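Local coordinates for protein adenosine kinase (Sinorhizobium meliloti, PDB 3UBO) that probably transfers the terminal phosphate of ATP to adenosine, as a pfkB-family kinase, and binds adenosine and ADP, at residues I11-V16 against G134-L139; G35-I40 against L189-C194; L161-R166 against V195-S200. All blocks are in the same frame, centred on the assembly; numbering follows the deposited sequence.

Contact 1: I11-V16 against G134-L139; sequences IGNAIV and GACVEL. With ADN (adenosine), chain C.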
loop_
_atom_site.group_PDB
_atom_site.type_symbol
_atom_site.label_atom_id
_atom_site.label_comp_id
_atom_site.label_asym_id
_atom_site.label_seq_id
_atom_site.Cartn_x
_atom_site.Cartn_y
_atom_site.Cartn_z
ATOM N N ILE A 11 -11.351 -9.188 -18.131
ATOM C CA ILE A 11 -10.586 -10.416 -18.045
ATOM C C ILE A 11 -9.112 -10.097 -18.274
ATOM O O ILE A 11 -8.738 -9.438 -19.274
ATOM C CB ILE A 11 -11.072 -11.512 -19.053
ATOM C CG1 ILE A 11 -12.543 -11.850 -18.825
ATOM C CG2 ILE A 11 -10.240 -12.825 -18.923
ATOM C CD1 ILE A 11 -12.936 -13.201 -19.424
ATOM N N GLY A 12 -8.296 -10.530 -17.314
ATOM C CA GLY A 12 -6.889 -10.157 -17.270
ATOM C C GLY A 12 -6.114 -10.903 -16.181
ATOM O O GLY A 12 -6.704 -11.518 -15.284
ATOM N N ASN A 13 -4.791 -10.861 -16.279
ATOM C CA ASN A 13 -3.889 -11.448 -15.300
ATOM C C ASN A 13 -4.082 -10.868 -13.917
ATOM O O ASN A 13 -3.848 -9.665 -13.698
ATOM C CB ASN A 13 -2.509 -11.110 -15.773
ATOM C CG ASN A 13 -2.135 -11.900 -16.916
ATOM O OD1 ASN A 13 -2.429 -13.107 -16.916
ATOM N ND2 ASN A 13 -1.524 -11.295 -17.918
ATOM N N ALA A 14 -4.509 -11.676 -12.968
ATOM C CA ALA A 14 -4.681 -11.175 -11.626
ATOM C C ALA A 14 -3.318 -10.980 -10.935
ATOM O O ALA A 14 -2.577 -11.939 -10.721
ATOM C CB ALA A 14 -5.560 -12.105 -10.839
ATOM N N ILE A 15 -2.958 -9.756 -10.604
ATOM C CA ILE A 15 -1.569 -9.430 -10.205
ATOM C C ILE A 15 -1.545 -8.556 -8.947
ATOM O O ILE A 15 -2.315 -7.591 -8.837
ATOM C CB ILE A 15 -0.780 -8.746 -11.333
ATOM C CG1 ILE A 15 -0.693 -9.696 -12.542
ATOM C CG2 ILE A 15 0.547 -8.296 -10.822
ATOM C CD1 ILE A 15 -0.058 -9.058 -13.738
ATOM N N VAL A 16 -0.733 -8.936 -7.959
ATOM C CA VAL A 16 -0.485 -7.990 -6.878
ATOM C C VAL A 16 0.836 -7.237 -7.080
ATOM O O VAL A 16 1.851 -7.851 -7.459
ATOM C CB VAL A 16 -0.636 -8.592 -5.518
ATOM C CG1 VAL A 16 -0.422 -7.490 -4.402
ATOM C CG2 VAL A 16 -1.969 -9.176 -5.456
ATOM N N GLY A 134 2.785 -16.542 -11.951
ATOM C CA GLY A 134 2.191 -17.380 -10.893
ATOM C C GLY A 134 0.910 -18.070 -11.343
ATOM O O GLY A 134 0.856 -18.559 -12.480
ATOM N N ALA A 135 -0.082 -18.140 -10.442
ATOM C CA ALA A 135 -1.425 -18.640 -10.727
ATOM C C ALA A 135 -2.008 -18.237 -12.116
ATOM O O ALA A 135 -2.534 -19.070 -12.827
ATOM C CB ALA A 135 -2.388 -18.307 -9.558
ATOM N N CYS A 136 -1.875 -16.993 -12.555
ATOM C CA CYS A 136 -2.308 -16.590 -13.893
ATOM C C CYS A 136 -2.098 -17.565 -15.118
ATOM O O CYS A 136 -2.717 -17.403 -16.167
ATOM C CB CYS A 136 -1.747 -15.184 -14.199
ATOM S SG CYS A 136 -2.273 -13.980 -12.877
ATOM N N VAL A 137 -1.244 -18.564 -15.053
ATOM C CA VAL A 137 -1.109 -19.406 -16.264
ATOM C C VAL A 137 -2.238 -20.454 -16.375
ATOM O O VAL A 137 -2.594 -20.891 -17.454
ATOM C CB VAL A 137 0.247 -20.112 -16.332
ATOM C CG1 VAL A 137 1.372 -19.116 -16.564
ATOM C CG2 VAL A 137 0.441 -20.944 -15.055
ATOM N N GLU A 138 -2.777 -20.807 -15.211
ATOM C CA GLU A 138 -3.940 -21.688 -14.992
ATOM C C GLU A 138 -5.260 -21.051 -15.395
ATOM O O GLU A 138 -6.307 -21.601 -15.123
ATOM C CB GLU A 138 -4.104 -22.025 -13.490
ATOM C CG GLU A 138 -2.935 -22.714 -12.794
ATOM C CD GLU A 138 -2.608 -24.124 -13.340
ATOM O OE1 GLU A 138 -3.450 -24.671 -14.134
ATOM O OE2 GLU A 138 -1.521 -24.683 -12.962
ATOM N N LEU A 139 -5.247 -19.865 -15.985
ATOM C CA LEU A 139 -6.527 -19.279 -16.307
ATOM C C LEU A 139 -6.907 -19.789 -17.660
ATOM O O LEU A 139 -6.095 -19.728 -18.625
ATOM C CB LEU A 139 -6.474 -17.752 -16.346
ATOM C CG LEU A 139 -7.762 -17.076 -16.864
ATOM C CD1 LEU A 139 -8.772 -16.737 -15.725
ATOM C CD2 LEU A 139 -7.436 -15.907 -17.786
HETATM O "O5'" ADN C . -0.553 -0.805 -16.402
HETATM C "C5'" ADN C . -0.795 -0.794 -14.946
HETATM C "C4'" ADN C . -0.830 -2.216 -14.288
HETATM O "O4'" ADN C . -0.188 -3.224 -15.077
HETATM C "C3'" ADN C . -0.403 -2.606 -12.778
HETATM O "O3'" ADN C . -1.157 -2.312 -11.626
HETATM C "C2'" ADN C . -0.045 -4.124 -12.911
HETATM O "O2'" ADN C . -0.666 -5.007 -11.952
HETATM C "C1'" ADN C . -0.371 -4.373 -14.329
HETATM N N9 ADN C . 0.510 -5.429 -14.916
HETATM C C8 ADN C . 1.927 -5.548 -14.994
HETATM N N7 ADN C . 2.271 -6.676 -15.786
HETATM C C5 ADN C . 1.054 -7.244 -16.205
HETATM C C6 ADN C . 0.752 -8.391 -16.990
HETATM N N6 ADN C . 1.784 -9.208 -17.569
HETATM N N1 ADN C . -0.636 -8.698 -17.231
HETATM C C2 ADN C . -1.669 -7.867 -16.687
HETATM N N3 ADN C . -1.412 -6.716 -15.901
HETATM C C4 ADN C . -0.043 -6.449 -15.665
HETATM O O HOH W 1 -4.740 -14.734 -15.985
#
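The adenosine pocket brings N13 and A14 against C136, with I11 and L139 packed behind them. The two ends of the N13 amide do different work. N13 ND2 donates to N1 of the adenine at 2.8 Å in a nearly straight bond (N-H...N 161°), and it also reaches the carbonyl O of Y160. N13 OD1 turns to the other segment, where it lies 3.5 Å from CB of C136. A water joins the two sides, donating to N13 OD1 at 3.0 Å and more weakly to the carbonyl O of C136. With CG beside its own backbone N (chi1 -74°), N13 places the amide between base and short 3-10 turn; its backbone N is bound to E158 OE2. This is a junction of the ribokinase-like fold: 11-16 runs from strand 6-11 of the large parallel sheet to strand 16-21 of the smaller mixed sheet, and 134-139 follows strand 127-132 of that same smaller sheet. The turn of 135-137 is closed by E138 N to A135 O at 3.0 Å. The remaining touches are apolar. SG of C136 packs on CB of A14 at 4.3 Å, and CD2 of L139 rests 4.3 Å from CG2 of I11. I15 faces the ligand, its CD1 lying against the adenine near C4.

Contact 2: G35-I40 against L189-C194; sequences GAMNLI and LSDSFC. With ADN (adenosine), chain C.
A36 and D191 bring the backbones to within 6.6 Å, CA to CA, where the strand 37-39 passes the start of helix 192-197 without a hydrogen bond between the segments. The strand is an outer one of the mixed sheet, bonded through A36 and N38 to M129. From the helix side D191 reaches across, its CG anti to the backbone N (chi1 166°), which carries the carboxylate out to the strand. D191 OD1 lies 3.7 Å from CA of A36, and D191 OD2 approaches CB of M37 at 4.0 Å, the D191 and M37 side chains crossing at about a right angle. The same D191 OD2 accepts from F193 N in a weak bond of 3.3 Å, so D191 is the N-cap of the helix. Were D191 replaced by alanine, F193 N would probably lose this weak capping acceptor and a gap would open beside A36 and M37. Two residues on, F193 sets CD2 of its ring 4.0 Å from CB of A36, an oblique approach. M37, a selenomethionine, bends at chi2 and chi3 away from 189-194 and toward the adenine. In the ribokinase-like fold the mixed sheet serves as a lid over the substrate, and strand 37-39 here meets the larger domain. With van der Waals touches and no direct hydrogen bond across it, the contact is consistent with a lid edge that could shift against the capped helix, as lids do in this family.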
loop_
_atom_site.group_PDB
_atom_site.type_symbol
_atom_site.label_atom_id
_atom_site.label_comp_id
_atom_site.label_asym_id
_atom_site.label_seq_id
_atom_site.Cartn_x
_atom_site.Cartn_y
_atom_site.Cartn_z
ATOM N N GLY A 35 9.916 1.415 -18.562
ATOM C CA GLY A 35 8.616 1.660 -19.127
ATOM C C GLY A 35 7.830 0.423 -19.444
ATOM O O GLY A 35 6.622 0.446 -19.483
ATOM N N ALA A 36 8.533 -0.665 -19.655
ATOM C CA ALA A 36 7.947 -1.883 -20.163
ATOM C C ALA A 36 7.415 -2.805 -19.097
ATOM O O ALA A 36 7.554 -2.549 -17.926
ATOM C CB ALA A 36 8.974 -2.602 -20.968
HETATM N N MSE A 37 6.821 -3.902 -19.524
HETATM C CA MSE A 37 6.501 -4.964 -18.620
HETATM C C MSE A 37 7.439 -6.075 -18.913
HETATM O O MSE A 37 7.473 -6.584 -20.002
HETATM C CB MSE A 37 5.140 -5.530 -18.870
HETATM C CG MSE A 37 5.286 -6.921 -19.376
HETATM SE SE MSE A 37 4.882 -8.243 -18.147
HETATM C CE MSE A 37 3.987 -9.346 -19.318
ATOM N N ASN A 38 8.252 -6.399 -17.913
ATOM C CA ASN A 38 9.259 -7.440 -18.026
ATOM C C ASN A 38 8.752 -8.732 -17.413
ATOM O O ASN A 38 8.216 -8.742 -16.304
ATOM C CB ASN A 38 10.559 -7.008 -17.346
ATOM C CG ASN A 38 11.048 -5.656 -17.830
ATOM O OD1 ASN A 38 12.052 -5.562 -18.533
ATOM N ND2 ASN A 38 10.336 -4.600 -17.452
ATOM N N LEU A 39 8.920 -9.820 -18.149
ATOM C CA LEU A 39 8.423 -11.088 -17.741
ATOM C C LEU A 39 9.531 -11.849 -17.113
ATOM O O LEU A 39 10.590 -11.964 -17.666
ATOM C CB LEU A 39 7.950 -11.834 -18.951
ATOM C CG LEU A 39 6.495 -11.641 -19.279
ATOM C CD1 LEU A 39 6.303 -12.156 -20.629
ATOM C CD2 LEU A 39 5.643 -12.367 -18.312
ATOM N N ILE A 40 9.260 -12.378 -15.946
ATOM C CA ILE A 40 10.274 -13.009 -15.139
ATOM C C ILE A 40 9.785 -14.325 -14.513
ATOM O O ILE A 40 8.591 -14.463 -14.132
ATOM C CB ILE A 40 10.710 -12.035 -13.972
ATOM C CG1 ILE A 40 9.624 -11.956 -12.891
ATOM C CG2 ILE A 40 11.074 -10.744 -14.502
ATOM C CD1 ILE A 40 9.867 -10.936 -11.806
ATOM N N LEU A 189 -4.043 -2.932 -25.792
ATOM C CA LEU A 189 -2.827 -3.581 -26.290
ATOM C C LEU A 189 -1.749 -3.841 -25.216
ATOM O O LEU A 189 -0.664 -4.370 -25.496
ATOM C CB LEU A 189 -2.214 -2.719 -27.374
ATOM C CG LEU A 189 -2.759 -3.011 -28.756
ATOM C CD1 LEU A 189 -4.114 -3.591 -28.571
ATOM C CD2 LEU A 189 -2.784 -1.756 -29.574
ATOM N N SER A 190 -2.014 -3.371 -24.001
ATOM C CA SER A 190 -1.162 -3.665 -22.853
ATOM C C SER A 190 0.202 -2.963 -22.837
ATOM O O SER A 190 0.443 -2.081 -21.979
ATOM C CB SER A 190 -0.993 -5.163 -22.764
ATOM O OG SER A 190 -2.233 -5.750 -22.367
ATOM N N ASP A 191 1.082 -3.328 -23.777
ATOM C CA ASP A 191 2.479 -2.929 -23.697
ATOM C C ASP A 191 3.101 -3.048 -25.057
ATOM O O ASP A 191 2.725 -3.883 -25.865
ATOM C CB ASP A 191 3.180 -3.799 -22.624
ATOM C CG ASP A 191 4.686 -3.713 -22.669
ATOM O OD1 ASP A 191 5.321 -2.613 -22.618
ATOM O OD2 ASP A 191 5.244 -4.817 -22.768
ATOM N N SER A 192 4.055 -2.200 -25.343
ATOM C CA SER A 192 4.550 -2.224 -26.692
ATOM C C SER A 192 5.408 -3.438 -26.993
ATOM O O SER A 192 5.812 -3.613 -28.122
ATOM C CB SER A 192 5.269 -0.933 -27.061
ATOM O OG SER A 192 6.606 -0.983 -26.635
ATOM N N PHE A 193 5.709 -4.298 -26.034
ATOM C CA PHE A 193 6.474 -5.499 -26.410
ATOM C C PHE A 193 5.556 -6.653 -26.596
ATOM O O PHE A 193 5.837 -7.527 -27.378
ATOM C CB PHE A 193 7.588 -5.857 -25.415
ATOM C CG PHE A 193 8.760 -4.907 -25.478
ATOM C CD1 PHE A 193 9.868 -5.203 -26.266
ATOM C CD2 PHE A 193 8.733 -3.678 -24.764
ATOM C CE1 PHE A 193 10.959 -4.278 -26.359
ATOM C CE2 PHE A 193 9.820 -2.746 -24.847
ATOM C CZ PHE A 193 10.939 -3.059 -25.652
ATOM N N CYS A 194 4.473 -6.664 -25.821
ATOM C CA CYS A 194 3.352 -7.570 -26.000
ATOM C C CYS A 194 2.994 -7.405 -27.447
ATOM O O CYS A 194 3.014 -8.373 -28.206
ATOM C CB CYS A 194 2.196 -7.122 -25.132
ATOM S SG CYS A 194 1.071 -8.417 -24.619
HETATM O "O5'" ADN C . -0.553 -0.805 -16.402
HETATM C "C5'" ADN C . -0.795 -0.794 -14.946
HETATM C "C4'" ADN C . -0.830 -2.216 -14.288
HETATM O "O4'" ADN C . -0.188 -3.224 -15.077
HETATM C "C3'" ADN C . -0.403 -2.606 -12.778
HETATM O "O3'" ADN C . -1.157 -2.312 -11.626
HETATM C "C2'" ADN C . -0.045 -4.124 -12.911
HETATM O "O2'" ADN C . -0.666 -5.007 -11.952
HETATM C "C1'" ADN C . -0.371 -4.373 -14.329
HETATM N N9 ADN C . 0.510 -5.429 -14.916
HETATM C C8 ADN C . 1.927 -5.548 -14.994
HETATM N N7 ADN C . 2.271 -6.676 -15.786
HETATM C C5 ADN C . 1.054 -7.244 -16.205
HETATM C C6 ADN C . 0.752 -8.391 -16.990
HETATM N N6 ADN C . 1.784 -9.208 -17.569
HETATM N N1 ADN C . -0.636 -8.698 -17.231
HETATM C C2 ADN C . -1.669 -7.867 -16.687
HETATM N N3 ADN C . -1.412 -6.716 -15.901
HETATM C C4 ADN C . -0.043 -6.449 -15.665
#

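Contact 3: L161-R166 against V195-S200; sequences LWDPPR and VHRYRS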
loop_
_atom_site.group_PDB
_atom_site.type_symbol
_atom_site.label_atom_id
_atom_site.label_comp_id
_atom_site.label_asym_id
_atom_site.label_seq_id
_atom_site.Cartn_x
_atom_site.Cartn_y
_atom_site.Cartn_z
ATOM N N LEU A 161 -2.616 -11.276 -21.963
ATOM C CA LEU A 161 -3.224 -12.570 -21.683
ATOM C C LEU A 161 -2.755 -13.554 -22.720
ATOM O O LEU A 161 -2.966 -14.746 -22.603
ATOM C CB LEU A 161 -4.735 -12.487 -21.781
ATOM C CG LEU A 161 -5.508 -12.129 -20.516
ATOM C CD1 LEU A 161 -6.994 -12.388 -20.732
ATOM C CD2 LEU A 161 -5.022 -12.866 -19.281
ATOM N N TRP A 162 -2.132 -13.040 -23.761
ATOM C CA TRP A 162 -1.497 -13.939 -24.694
ATOM C C TRP A 162 -0.347 -14.747 -24.075
ATOM O O TRP A 162 -0.191 -15.934 -24.412
ATOM C CB TRP A 162 -1.211 -13.276 -26.059
ATOM C CG TRP A 162 -2.435 -13.498 -26.889
ATOM C CD1 TRP A 162 -2.514 -14.150 -28.100
ATOM C CD2 TRP A 162 -3.806 -13.218 -26.489
ATOM N NE1 TRP A 162 -3.846 -14.261 -28.491
ATOM C CE2 TRP A 162 -4.656 -13.702 -27.530
ATOM C CE3 TRP A 162 -4.396 -12.611 -25.348
ATOM C CZ2 TRP A 162 -6.066 -13.584 -27.476
ATOM C CZ3 TRP A 162 -5.803 -12.504 -25.284
ATOM C CH2 TRP A 162 -6.622 -12.979 -26.361
ATOM N N ASP A 163 0.371 -14.145 -23.114
ATOM C CA ASP A 163 1.558 -14.745 -22.499
ATOM C C ASP A 163 1.279 -16.083 -21.844
ATOM O O ASP A 163 1.986 -17.067 -22.138
ATOM C CB ASP A 163 2.257 -13.781 -21.516
ATOM C CG ASP A 163 3.022 -12.680 -22.227
ATOM O OD1 ASP A 163 3.668 -13.007 -23.253
ATOM O OD2 ASP A 163 2.944 -11.490 -21.799
ATOM N N PRO A 164 0.272 -16.147 -20.948
ATOM C CA PRO A 164 0.005 -17.467 -20.375
ATOM C C PRO A 164 -0.348 -18.489 -21.479
ATOM O O PRO A 164 -0.265 -18.198 -22.689
ATOM C CB PRO A 164 -1.171 -17.228 -19.395
ATOM C CG PRO A 164 -1.405 -15.821 -19.310
ATOM C CD PRO A 164 -0.453 -15.072 -20.246
ATOM N N PRO A 165 -0.693 -19.713 -21.079
ATOM C CA PRO A 165 -0.798 -20.689 -22.181
ATOM C C PRO A 165 -2.217 -20.697 -22.836
ATOM O O PRO A 165 -2.350 -20.573 -24.084
ATOM C CB PRO A 165 -0.476 -22.031 -21.500
ATOM C CG PRO A 165 -0.196 -21.717 -20.034
ATOM C CD PRO A 165 -0.745 -20.338 -19.754
ATOM N N ARG A 166 -3.235 -20.755 -21.962
ATOM C CA ARG A 166 -4.608 -21.012 -22.323
ATOM C C ARG A 166 -5.584 -19.901 -21.972
ATOM O O ARG A 166 -6.767 -20.159 -21.683
ATOM C CB ARG A 166 -5.066 -22.261 -21.584
ATOM C CG ARG A 166 -4.077 -23.387 -21.666
ATOM C CD ARG A 166 -4.232 -24.210 -20.477
ATOM N NE ARG A 166 -5.625 -24.621 -20.229
ATOM C CZ ARG A 166 -6.284 -24.324 -19.100
ATOM N NH1 ARG A 166 -5.644 -23.597 -18.170
ATOM N NH2 ARG A 166 -7.544 -24.743 -18.884
ATOM N N VAL A 195 2.738 -6.163 -27.859
ATOM C CA VAL A 195 2.492 -5.881 -29.280
ATOM C C VAL A 195 3.468 -6.568 -30.289
ATOM O O VAL A 195 2.999 -7.300 -31.150
ATOM C CB VAL A 195 2.194 -4.366 -29.572
ATOM C CG1 VAL A 195 2.150 -4.074 -31.061
ATOM C CG2 VAL A 195 0.867 -3.946 -28.895
ATOM N N HIS A 196 4.785 -6.400 -30.196
ATOM C CA HIS A 196 5.652 -7.228 -31.059
ATOM C C HIS A 196 5.460 -8.743 -30.911
ATOM O O HIS A 196 5.370 -9.465 -31.905
ATOM C CB HIS A 196 7.116 -6.905 -30.851
ATOM C CG HIS A 196 7.455 -5.481 -31.121
ATOM N ND1 HIS A 196 7.266 -4.482 -30.184
ATOM C CD2 HIS A 196 7.986 -4.880 -32.212
ATOM C CE1 HIS A 196 7.666 -3.322 -30.686
ATOM N NE2 HIS A 196 8.110 -3.533 -31.915
ATOM N N ARG A 197 5.378 -9.233 -29.677
ATOM C CA ARG A 197 5.306 -10.683 -29.353
ATOM C C ARG A 197 3.988 -11.357 -29.856
ATOM O O ARG A 197 3.838 -12.578 -29.859
ATOM C CB ARG A 197 5.513 -10.808 -27.818
ATOM C CG ARG A 197 5.426 -12.175 -27.021
ATOM C CD ARG A 197 6.098 -12.044 -25.512
ATOM N NE ARG A 197 5.315 -11.283 -24.508
ATOM C CZ ARG A 197 5.492 -9.982 -24.180
ATOM N NH1 ARG A 197 6.469 -9.225 -24.717
ATOM N NH2 ARG A 197 4.673 -9.422 -23.293
ATOM N N TYR A 198 3.028 -10.523 -30.254
ATOM C CA TYR A 198 1.734 -10.985 -30.757
ATOM C C TYR A 198 1.120 -10.020 -31.759
ATOM O O TYR A 198 -0.100 -9.890 -31.765
ATOM C CB TYR A 198 0.708 -11.190 -29.623
ATOM C CG TYR A 198 1.172 -12.072 -28.481
ATOM C CD1 TYR A 198 1.215 -13.464 -28.602
ATOM C CD2 TYR A 198 1.591 -11.516 -27.288
ATOM C CE1 TYR A 198 1.652 -14.287 -27.529
ATOM C CE2 TYR A 198 2.039 -12.306 -26.242
ATOM C CZ TYR A 198 2.063 -13.682 -26.359
ATOM O OH TYR A 198 2.489 -14.434 -25.297
ATOM N N ARG A 199 1.937 -9.359 -32.596
ATOM C CA ARG A 199 1.421 -8.458 -33.671
ATOM C C ARG A 199 0.227 -9.117 -34.381
ATOM O O ARG A 199 -0.852 -8.532 -34.556
ATOM C CB ARG A 199 2.517 -8.133 -34.708
ATOM C CG ARG A 199 2.489 -6.722 -35.255
ATOM C CD ARG A 199 3.942 -6.101 -35.425
ATOM N NE ARG A 199 4.418 -6.005 -36.826
ATOM C CZ ARG A 199 5.579 -5.452 -37.226
ATOM N NH1 ARG A 199 6.416 -4.933 -36.317
ATOM N NH2 ARG A 199 5.913 -5.422 -38.531
ATOM N N SER A 200 0.446 -10.367 -34.766
ATOM C CA SER A 200 -0.411 -11.025 -35.708
ATOM C C SER A 200 -1.622 -11.543 -34.979
ATOM O O SER A 200 -2.726 -11.226 -35.391
ATOM C CB SER A 200 0.344 -12.151 -36.367
ATOM O OG SER A 200 0.720 -13.069 -35.367
#
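D163 and W162 meet R197 and Y198 where the loop after strand 152-158 faces the junction of helices 192-197 and 199-207, at the C-terminal edge of the parallel sheet of the ribokinase-like fold. The strands 152-158 and 184-188 that lead to the two segments are neighbours in that sheet, joined by a beta-alpha-beta crossover through helix 168-179. Along D163, CB lies 3.8 Å from OH of Y198. CG sits beside the backbone N (chi1 -74°) and lies in the plane of the R197 guanidinium, at its edge. D163 OD1 takes two donors: NE of R197 at 2.7 Å, on its syn lone pair, and OH of Y198 at 2.8 Å, which arrives from above the carboxylate plane. D163 OD2 takes NH2 of R197 at 3.1 Å, likewise on the syn side. R197 thus grips the carboxylate side-on in a salt bridge with the two planes only 15° apart, and the phenol adds a third bond that should fix the rotation of the carboxylate further. M37 and L39 of strand 37-39 touch both D163 and R197. The Y198 ring is held between CG of R197, offset toward the rim of one face, and CB of W162 over the other. Beyond CB, the indole turns its edge to the phenol face, the centroids of the W162 five-membered ring and the Y198 ring 5.2 Å apart and their planes at 75°.

Overall arrangement
Along the chain contacts 1 and 2 interleave, as do contacts 2 and 3, whereas contact 1 closes before contact 3 opens. The centres of contact 1 and contact 2 lie about 15 Å apart, those of contact 1 and contact 3 about 14 Å, and those of contact 2 and contact 3 about 10 Å. Contacts 1 and 2 do not touch, but both line the adenosine; contact 3 touches each of them, through P164 and P165 beside C136 and V137, and through D163 beside M37 and L39. Contacts 2 and 3 share helix 192-197. Loops after strands 6-11, 152-158 and 184-188 of the parallel sheet thus meet strand 37-39 and the loop after strand 127-132 of the mixed sheet, enclosing the adenine between domain and lid.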